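PDB 2AWI: PrgX from Enterococcus faecalis, which acts as the receptor for the peptide sex pheromone cCF10 and probably binds DNA as a repressor in the regulation of conjugation. Local coordinates for residues L107-H121 and I151-L163. The protein carries 1 engineered substitution. Numbering follows the deposited sequence.
Sequences LQYFSIYLGYISIAH and IDCEIVSNLLNVL. Engineered in segment 151-163: C153 (natural residue Tyr).
The F110 ring meets I155 at its edge, with CG2 in the ring plane and CD1 3.7 Å from F110 CD2, while L114 CG of its own helix lies over one face. H121, less well ordered, has I117 CG2 over one ring face and turns its edge to the V162 carbonyl, CE1 lying 3.5 Å from V162 O. V162 CG1 packs 3.5 Å from S118 CA, and V162 CB meets I117 CG2. Between these rings, L114 CD1 presses on L159 CD2 at 3.4 Å, tight for two methyl groups. I155 is a knob among L107, F110, S111 and L114, and S111 the reciprocal knob among I151, E154, I155 and N158. A chi1 of -172°, which sets OG anti to the backbone N, points the S111 hydroxyl at E154 OE2 and N158 OD1, each 2.8 Å from OG; its one proton has both oxygens within reach. The axes of segments 107-121 and 151-159 run nearly parallel, at 16°, and approach to 9.4 Å within the TPR-like C-terminal region; helix 128-142 packs on F110 and I117. An apolar seam thus joins the helices, and beside it the S111 hydroxyl faces two acceptors, N158 OD1 and the E154 carboxylate, whose salt bridge with K79 probably offsets its charge.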
ATOM      1  N   LEU A 107      11.043  47.559 -11.524  1.00 29.32           N
ATOM      2  CA  LEU A 107      10.335  46.299 -11.415  1.00 26.08           C
ATOM      3  C   LEU A 107      10.474  45.748  -9.999  1.00 26.40           C
ATOM      4  O   LEU A 107       9.562  45.104  -9.490  1.00 24.34           O
ATOM      5  CB  LEU A 107      10.880  45.304 -12.434  1.00 24.93           C
ATOM      6  CG  LEU A 107      10.665  45.722 -13.890  1.00 31.66           C
ATOM      7  CD1 LEU A 107      11.357  44.736 -14.813  1.00 30.98           C
ATOM      8  CD2 LEU A 107       9.172  45.797 -14.196  1.00 28.34           C
ATOM      9  N   GLN A 108      11.608  46.006  -9.358  1.00 35.50           N
ATOM     10  CA  GLN A 108      11.814  45.527  -7.995  1.00 35.63           C
ATOM     11  C   GLN A 108      10.793  46.188  -7.077  1.00 36.41           C
ATOM     12  O   GLN A 108      10.035  45.507  -6.392  1.00 37.58           O
ATOM     13  CB  GLN A 108      13.238  45.837  -7.526  1.00 30.83           C
ATOM     14  CG  GLN A 108      14.295  44.986  -8.208  1.00 33.14           C
ATOM     15  CD  GLN A 108      14.241  43.529  -7.770  1.00 42.67           C
ATOM     16  OE1 GLN A 108      14.694  42.634  -8.485  1.00 46.21           O
ATOM     17  NE2 GLN A 108      13.695  43.288  -6.581  1.00 45.38           N
ATOM     18  N   TYR A 109      10.763  47.518  -7.070  1.00 42.23           N
ATOM     19  CA  TYR A 109       9.807  48.242  -6.235  1.00 40.98           C
ATOM     20  C   TYR A 109       8.371  47.828  -6.531  1.00 38.67           C
ATOM     21  O   TYR A 109       7.532  47.793  -5.631  1.00 37.20           O
ATOM     22  CB  TYR A 109       9.962  49.755  -6.418  1.00 44.15           C
ATOM     23  CG  TYR A 109      11.042  50.347  -5.539  1.00 45.16           C
ATOM     24  CD1 TYR A 109      10.899  50.371  -4.152  1.00 47.92           C
ATOM     25  CD2 TYR A 109      12.226  50.838  -6.089  1.00 39.06           C
ATOM     26  CE1 TYR A 109      11.911  50.864  -3.331  1.00 53.30           C
ATOM     27  CE2 TYR A 109      13.245  51.334  -5.277  1.00 46.18           C
ATOM     28  CZ  TYR A 109      13.082  51.340  -3.901  1.00 49.32           C
ATOM     29  OH  TYR A 109      14.095  51.805  -3.096  1.00 52.77           O
ATOM     30  N   PHE A 110       8.073  47.510  -7.785  1.00 32.33           N
ATOM     31  CA  PHE A 110       6.716  47.085  -8.081  1.00 31.56           C
ATOM     32  C   PHE A 110       6.475  45.782  -7.340  1.00 31.78           C
ATOM     33  O   PHE A 110       5.441  45.603  -6.700  1.00 32.68           O
ATOM     34  CB  PHE A 110       6.501  46.867  -9.579  1.00 33.74           C
ATOM     35  CG  PHE A 110       5.063  46.638  -9.943  1.00 35.63           C
ATOM     36  CD1 PHE A 110       4.101  47.595  -9.635  1.00 32.31           C
ATOM     37  CD2 PHE A 110       4.664  45.459 -10.564  1.00 31.37           C
ATOM     38  CE1 PHE A 110       2.759  47.382  -9.937  1.00 30.68           C
ATOM     39  CE2 PHE A 110       3.322  45.234 -10.871  1.00 36.33           C
ATOM     40  CZ  PHE A 110       2.369  46.198 -10.557  1.00 32.15           C
ATOM     41  N   SER A 111       7.446  44.878  -7.427  1.00 31.38           N
ATOM     42  CA  SER A 111       7.356  43.585  -6.761  1.00 32.33           C
ATOM     43  C   SER A 111       7.165  43.774  -5.255  1.00 34.03           C
ATOM     44  O   SER A 111       6.376  43.072  -4.629  1.00 35.19           O
ATOM     45  CB  SER A 111       8.619  42.762  -7.035  1.00 29.33           C
ATOM     46  OG  SER A 111       8.471  41.436  -6.555  1.00 30.12           O
ATOM     47  N   ILE A 112       7.883  44.729  -4.674  1.00 34.99           N
ATOM     48  CA  ILE A 112       7.756  44.993  -3.245  1.00 36.55           C
ATOM     49  C   ILE A 112       6.345  45.510  -2.965  1.00 37.03           C
ATOM     50  O   ILE A 112       5.690  45.091  -2.006  1.00 35.81           O
ATOM     51  CB  ILE A 112       8.786  46.042  -2.784  1.00 36.16           C
ATOM     52  CG1 ILE A 112      10.199  45.472  -2.912  1.00 34.93           C
ATOM     53  CG2 ILE A 112       8.510  46.443  -1.353  1.00 32.70           C
ATOM     54  CD1 ILE A 112      11.292  46.489  -2.649  1.00 39.20           C
ATOM     55  N   TYR A 113       5.890  46.417  -3.824  1.00 40.64           N
ATOM     56  CA  TYR A 113       4.561  47.009  -3.727  1.00 40.62           C
ATOM     57  C   TYR A 113       3.487  45.933  -3.612  1.00 40.44           C
ATOM     58  O   TYR A 113       2.648  45.981  -2.716  1.00 42.05           O
ATOM     59  CB  TYR A 113       4.302  47.874  -4.963  1.00 41.33           C
ATOM     60  CG  TYR A 113       2.859  48.275  -5.150  1.00 44.08           C
ATOM     61  CD1 TYR A 113       2.254  49.201  -4.298  1.00 44.17           C
ATOM     62  CD2 TYR A 113       2.092  47.714  -6.172  1.00 36.35           C
ATOM     63  CE1 TYR A 113       0.918  49.563  -4.460  1.00 41.38           C
ATOM     64  CE2 TYR A 113       0.759  48.066  -6.343  1.00 35.65           C
ATOM     65  CZ  TYR A 113       0.176  48.991  -5.484  1.00 41.64           C
ATOM     66  OH  TYR A 113      -1.142  49.351  -5.653  1.00 43.45           O
ATOM     67  N   LEU A 114       3.508  44.966  -4.526  1.00 33.15           N
ATOM     68  CA  LEU A 114       2.529  43.879  -4.505  1.00 32.64           C
ATOM     69  C   LEU A 114       2.684  43.080  -3.212  1.00 34.68           C
ATOM     70  O   LEU A 114       1.770  42.359  -2.797  1.00 34.23           O
ATOM     71  CB  LEU A 114       2.717  42.957  -5.719  1.00 30.10           C
ATOM     72  CG  LEU A 114       2.464  43.592  -7.093  1.00 26.82           C
ATOM     73  CD1 LEU A 114       2.805  42.599  -8.206  1.00 19.19           C
ATOM     74  CD2 LEU A 114       1.007  44.042  -7.188  1.00 21.10           C
ATOM     75  N   GLY A 115       3.853  43.212  -2.589  1.00 44.62           N
ATOM     76  CA  GLY A 115       4.110  42.528  -1.335  1.00 44.72           C
ATOM     77  C   GLY A 115       3.244  43.145  -0.251  1.00 46.90           C
ATOM     78  O   GLY A 115       2.742  42.452   0.640  1.00 47.06           O
ATOM     79  N   TYR A 116       3.068  44.460  -0.329  1.00 40.71           N
ATOM     80  CA  TYR A 116       2.234  45.171   0.631  1.00 42.03           C
ATOM     81  C   TYR A 116       0.757  44.885   0.364  1.00 42.14           C
ATOM     82  O   TYR A 116      -0.031  44.731   1.297  1.00 43.44           O
ATOM     83  CB  TYR A 116       2.483  46.677   0.553  1.00 47.60           C
ATOM     84  CG  TYR A 116       3.754  47.141   1.228  1.00 49.30           C
ATOM     85  CD1 TYR A 116       5.009  46.765   0.744  1.00 45.51           C
ATOM     86  CD2 TYR A 116       3.701  47.969   2.349  1.00 47.90           C
ATOM     87  CE1 TYR A 116       6.181  47.211   1.362  1.00 46.91           C
ATOM     88  CE2 TYR A 116       4.861  48.419   2.973  1.00 48.76           C
ATOM     89  CZ  TYR A 116       6.096  48.038   2.476  1.00 47.13           C
ATOM     90  OH  TYR A 116       7.234  48.491   3.102  1.00 47.88           O
ATOM     91  N   ILE A 117       0.381  44.813  -0.909  1.00 54.67           N
ATOM     92  CA  ILE A 117      -1.008  44.539  -1.259  1.00 54.16           C
ATOM     93  C   ILE A 117      -1.409  43.186  -0.700  1.00 54.91           C
ATOM     94  O   ILE A 117      -2.511  43.018  -0.180  1.00 55.12           O
ATOM     95  CB  ILE A 117      -1.217  44.533  -2.786  1.00 42.11           C
ATOM     96  CG1 ILE A 117      -0.919  45.922  -3.350  1.00 44.97           C
ATOM     97  CG2 ILE A 117      -2.650  44.118  -3.121  1.00 38.79           C
ATOM     98  CD1 ILE A 117      -1.794  47.019  -2.778  1.00 47.27           C
ATOM     99  N   SER A 118      -0.503  42.223  -0.810  1.00 52.35           N
ATOM    100  CA  SER A 118      -0.747  40.879  -0.311  1.00 52.37           C
ATOM    101  C   SER A 118      -1.022  40.941   1.188  1.00 52.88           C
ATOM    102  O   SER A 118      -1.999  40.375   1.675  1.00 54.21           O
ATOM    103  CB  SER A 118       0.473  40.001  -0.577  1.00 44.99           C
ATOM    104  OG  SER A 118       0.234  38.670  -0.163  1.00 46.80           O
ATOM    105  N   ILE A 119      -0.148  41.634   1.912  1.00 53.33           N
ATOM    106  CA  ILE A 119      -0.285  41.786   3.359  1.00 52.73           C
ATOM    107  C   ILE A 119      -1.653  42.364   3.714  1.00 55.46           C
ATOM    108  O   ILE A 119      -2.358  41.824   4.564  1.00 57.60           O
ATOM    109  CB  ILE A 119       0.822  42.713   3.929  1.00 42.13           C
ATOM    110  CG1 ILE A 119       2.174  41.992   3.912  1.00 34.21           C
ATOM    111  CG2 ILE A 119       0.469  43.142   5.337  1.00 37.10           C
ATOM    112  CD1 ILE A 119       3.351  42.896   4.210  1.00 34.78           C
ATOM    113  N   ALA A 120      -2.018  43.461   3.054  1.00 55.09           N
ATOM    114  CA  ALA A 120      -3.297  44.127   3.289  1.00 57.09           C
ATOM    115  C   ALA A 120      -4.485  43.200   3.041  1.00 59.46           C
ATOM    116  O   ALA A 120      -5.434  43.178   3.825  1.00 59.90           O
ATOM    117  CB  ALA A 120      -3.407  45.363   2.408  1.00 50.33           C
ATOM    118  N   HIS A 121      -4.444  42.442   1.950  1.00 72.01           N
ATOM    119  CA  HIS A 121      -5.528  41.518   1.637  1.00 73.95           C
ATOM    120  C   HIS A 121      -5.683  40.500   2.757  1.00 74.77           C
ATOM    121  O   HIS A 121      -6.778  39.990   3.004  1.00 75.66           O
ATOM    122  CB  HIS A 121      -5.253  40.768   0.326  1.00 56.42           C
ATOM    123  CG  HIS A 121      -5.625  41.533  -0.907  1.00 60.33           C
ATOM    124  ND1 HIS A 121      -5.725  40.935  -2.147  1.00 62.88           N
ATOM    125  CD2 HIS A 121      -5.923  42.841  -1.095  1.00 58.53           C
ATOM    126  CE1 HIS A 121      -6.070  41.843  -3.044  1.00 59.63           C
ATOM    127  NE2 HIS A 121      -6.197  43.007  -2.432  1.00 59.07           N
ATOM    128  N   ILE A 151      12.815  39.010 -12.512  1.00 17.04           N
ATOM    129  CA  ILE A 151      11.913  39.843 -11.727  1.00 18.72           C
ATOM    130  C   ILE A 151      10.509  39.945 -12.350  1.00 21.89           C
ATOM    131  O   ILE A 151       9.522  40.184 -11.641  1.00 22.73           O
ATOM    132  CB  ILE A 151      12.515  41.249 -11.523  1.00 29.53           C
ATOM    133  CG1 ILE A 151      11.615  42.086 -10.618  1.00 30.77           C
ATOM    134  CG2 ILE A 151      12.708  41.921 -12.868  1.00 21.69           C
ATOM    135  CD1 ILE A 151      11.389  41.488  -9.244  1.00 32.18           C
ATOM    136  N   ASP A 152      10.416  39.764 -13.667  1.00 28.33           N
ATOM    137  CA  ASP A 152       9.117  39.803 -14.334  1.00 31.13           C
ATOM    138  C   ASP A 152       8.314  38.574 -13.915  1.00 32.66           C
ATOM    139  O   ASP A 152       7.113  38.657 -13.654  1.00 35.76           O
ATOM    140  CB  ASP A 152       9.278  39.826 -15.858  1.00 31.09           C
ATOM    141  CG  ASP A 152       9.813  41.148 -16.363  1.00 31.20           C
ATOM    142  OD1 ASP A 152       9.204  42.191 -16.045  1.00 32.69           O
ATOM    143  OD2 ASP A 152      10.840  41.146 -17.078  1.00 24.65           O
ATOM    144  N   CYS A 153       8.979  37.426 -13.847  1.00 32.72           N
ATOM    145  CA  CYS A 153       8.302  36.209 -13.426  1.00 31.52           C
ATOM    146  C   CYS A 153       7.998  36.258 -11.928  1.00 30.41           C
ATOM    147  O   CYS A 153       7.085  35.592 -11.454  1.00 30.33           O
ATOM    148  CB  CYS A 153       9.143  34.984 -13.781  1.00 34.86           C
ATOM    149  SG  CYS A 153       9.090  34.605 -15.560  1.00 35.95           S
ATOM    150  N   GLU A 154       8.748  37.061 -11.183  1.00 36.82           N
ATOM    151  CA  GLU A 154       8.496  37.191  -9.753  1.00 37.59           C
ATOM    152  C   GLU A 154       7.224  38.029  -9.627  1.00 36.74           C
ATOM    153  O   GLU A 154       6.316  37.696  -8.866  1.00 39.56           O
ATOM    154  CB  GLU A 154       9.666  37.892  -9.053  1.00 34.82           C
ATOM    155  CG  GLU A 154       9.570  37.894  -7.534  1.00 40.81           C
ATOM    156  CD  GLU A 154      10.719  38.643  -6.871  1.00 43.94           C
ATOM    157  OE1 GLU A 154      11.898  38.336  -7.178  1.00 43.39           O
ATOM    158  OE2 GLU A 154      10.444  39.539  -6.039  1.00 53.82           O
ATOM    159  N   ILE A 155       7.170  39.117 -10.390  1.00 30.82           N
ATOM    160  CA  ILE A 155       6.006  40.002 -10.397  1.00 29.04           C
ATOM    161  C   ILE A 155       4.743  39.214 -10.754  1.00 29.70           C
ATOM    162  O   ILE A 155       3.722  39.312 -10.077  1.00 28.52           O
ATOM    163  CB  ILE A 155       6.205  41.157 -11.416  1.00 31.48           C
ATOM    164  CG1 ILE A 155       7.126  42.220 -10.804  1.00 27.33           C
ATOM    165  CG2 ILE A 155       4.861  41.738 -11.828  1.00 32.39           C
ATOM    166  CD1 ILE A 155       7.506  43.345 -11.749  1.00 27.57           C
ATOM    167  N   VAL A 156       4.820  38.419 -11.814  1.00 32.13           N
ATOM    168  CA  VAL A 156       3.672  37.623 -12.231  1.00 33.24           C
ATOM    169  C   VAL A 156       3.166  36.729 -11.107  1.00 32.88           C
ATOM    170  O   VAL A 156       1.961  36.561 -10.926  1.00 31.82           O
ATOM    171  CB  VAL A 156       4.018  36.756 -13.449  1.00 30.76           C
ATOM    172  CG1 VAL A 156       3.294  35.425 -13.368  1.00 34.80           C
ATOM    173  CG2 VAL A 156       3.606  37.489 -14.716  1.00 30.65           C
ATOM    174  N   SER A 157       4.098  36.144 -10.364  1.00 31.64           N
ATOM    175  CA  SER A 157       3.763  35.267  -9.254  1.00 31.89           C
ATOM    176  C   SER A 157       3.061  36.060  -8.155  1.00 31.09           C
ATOM    177  O   SER A 157       2.087  35.597  -7.562  1.00 32.43           O
ATOM    178  CB  SER A 157       5.040  34.633  -8.702  1.00 27.99           C
ATOM    179  OG  SER A 157       4.750  33.796  -7.595  1.00 29.95           O
ATOM    180  N   ASN A 158       3.572  37.258  -7.888  1.00 34.16           N
ATOM    181  CA  ASN A 158       3.001  38.134  -6.871  1.00 36.76           C
ATOM    182  C   ASN A 158       1.574  38.538  -7.264  1.00 39.20           C
ATOM    183  O   ASN A 158       0.708  38.690  -6.402  1.00 38.98           O
ATOM    184  CB  ASN A 158       3.867  39.390  -6.715  1.00 36.68           C
ATOM    185  CG  ASN A 158       5.255  39.092  -6.158  1.00 38.22           C
ATOM    186  OD1 ASN A 158       6.180  39.894  -6.307  1.00 43.95           O
ATOM    187  ND2 ASN A 158       5.401  37.951  -5.499  1.00 33.15           N
ATOM    188  N   LEU A 159       1.338  38.706  -8.564  1.00 38.67           N
ATOM    189  CA  LEU A 159       0.021  39.089  -9.070  1.00 41.17           C
ATOM    190  C   LEU A 159      -1.004  37.972  -8.912  1.00 42.07           C
ATOM    191  O   LEU A 159      -2.165  38.233  -8.589  1.00 42.27           O
ATOM    192  CB  LEU A 159       0.108  39.489 -10.547  1.00 44.63           C
ATOM    193  CG  LEU A 159       0.891  40.765 -10.868  1.00 42.44           C
ATOM    194  CD1 LEU A 159       1.074  40.883 -12.369  1.00 40.24           C
ATOM    195  CD2 LEU A 159       0.151  41.978 -10.307  1.00 38.44           C
ATOM    196  N   LEU A 160      -0.583  36.731  -9.150  1.00 43.02           N
ATOM    197  CA  LEU A 160      -1.488  35.595  -9.015  1.00 42.18           C
ATOM    198  C   LEU A 160      -1.958  35.491  -7.572  1.00 43.64           C
ATOM    199  O   LEU A 160      -2.902  34.767  -7.267  1.00 45.13           O
ATOM    200  CB  LEU A 160      -0.786  34.291  -9.406  1.00 29.93           C
ATOM    201  CG  LEU A 160      -0.594  33.971 -10.894  1.00 29.85           C
ATOM    202  CD1 LEU A 160       0.238  32.703 -11.061  1.00 22.89           C
ATOM    203  CD2 LEU A 160      -1.953  33.785 -11.551  1.00 20.78           C
ATOM    204  N   ASN A 161      -1.298  36.238  -6.693  1.00 41.62           N
ATOM    205  CA  ASN A 161      -1.603  36.219  -5.272  1.00 43.06           C
ATOM    206  C   ASN A 161      -2.597  37.290  -4.819  1.00 43.07           C
ATOM    207  O   ASN A 161      -3.226  37.153  -3.771  1.00 44.89           O
ATOM    208  CB  ASN A 161      -0.303  36.369  -4.483  1.00 57.59           C
ATOM    209  CG  ASN A 161      -0.418  35.855  -3.066  1.00 65.49           C
ATOM    210  OD1 ASN A 161      -0.531  34.649  -2.842  1.00 75.01           O
ATOM    211  ND2 ASN A 161      -0.398  36.767  -2.099  1.00 66.48           N
ATOM    212  N   VAL A 162      -2.744  38.355  -5.598  1.00 46.50           N
ATOM    213  CA  VAL A 162      -3.655  39.428  -5.219  1.00 44.89           C
ATOM    214  C   VAL A 162      -4.562  39.881  -6.362  1.00 45.34           C
ATOM    215  O   VAL A 162      -5.096  40.992  -6.340  1.00 47.44           O
ATOM    216  CB  VAL A 162      -2.865  40.658  -4.706  1.00 42.91           C
ATOM    217  CG1 VAL A 162      -2.018  40.274  -3.508  1.00 42.32           C
ATOM    218  CG2 VAL A 162      -1.987  41.210  -5.819  1.00 43.34           C
ATOM    219  N   LEU A 163      -4.751  39.020  -7.351  1.00 43.55           N
ATOM    220  CA  LEU A 163      -5.575  39.381  -8.496  1.00 44.60           C
ATOM    221  C   LEU A 163      -6.284  38.157  -9.070  1.00 44.75           C
ATOM    222  O   LEU A 163      -5.750  37.050  -9.040  1.00 45.78           O
ATOM    223  CB  LEU A 163      -4.687  40.010  -9.575  1.00 36.54           C
ATOM    224  CG  LEU A 163      -5.061  41.353 -10.205  1.00 39.27           C
ATOM    225  CD1 LEU A 163      -5.366  42.375  -9.118  1.00 39.51           C
ATOM    226  CD2 LEU A 163      -3.909  41.827 -11.084  1.00 36.04           C
TER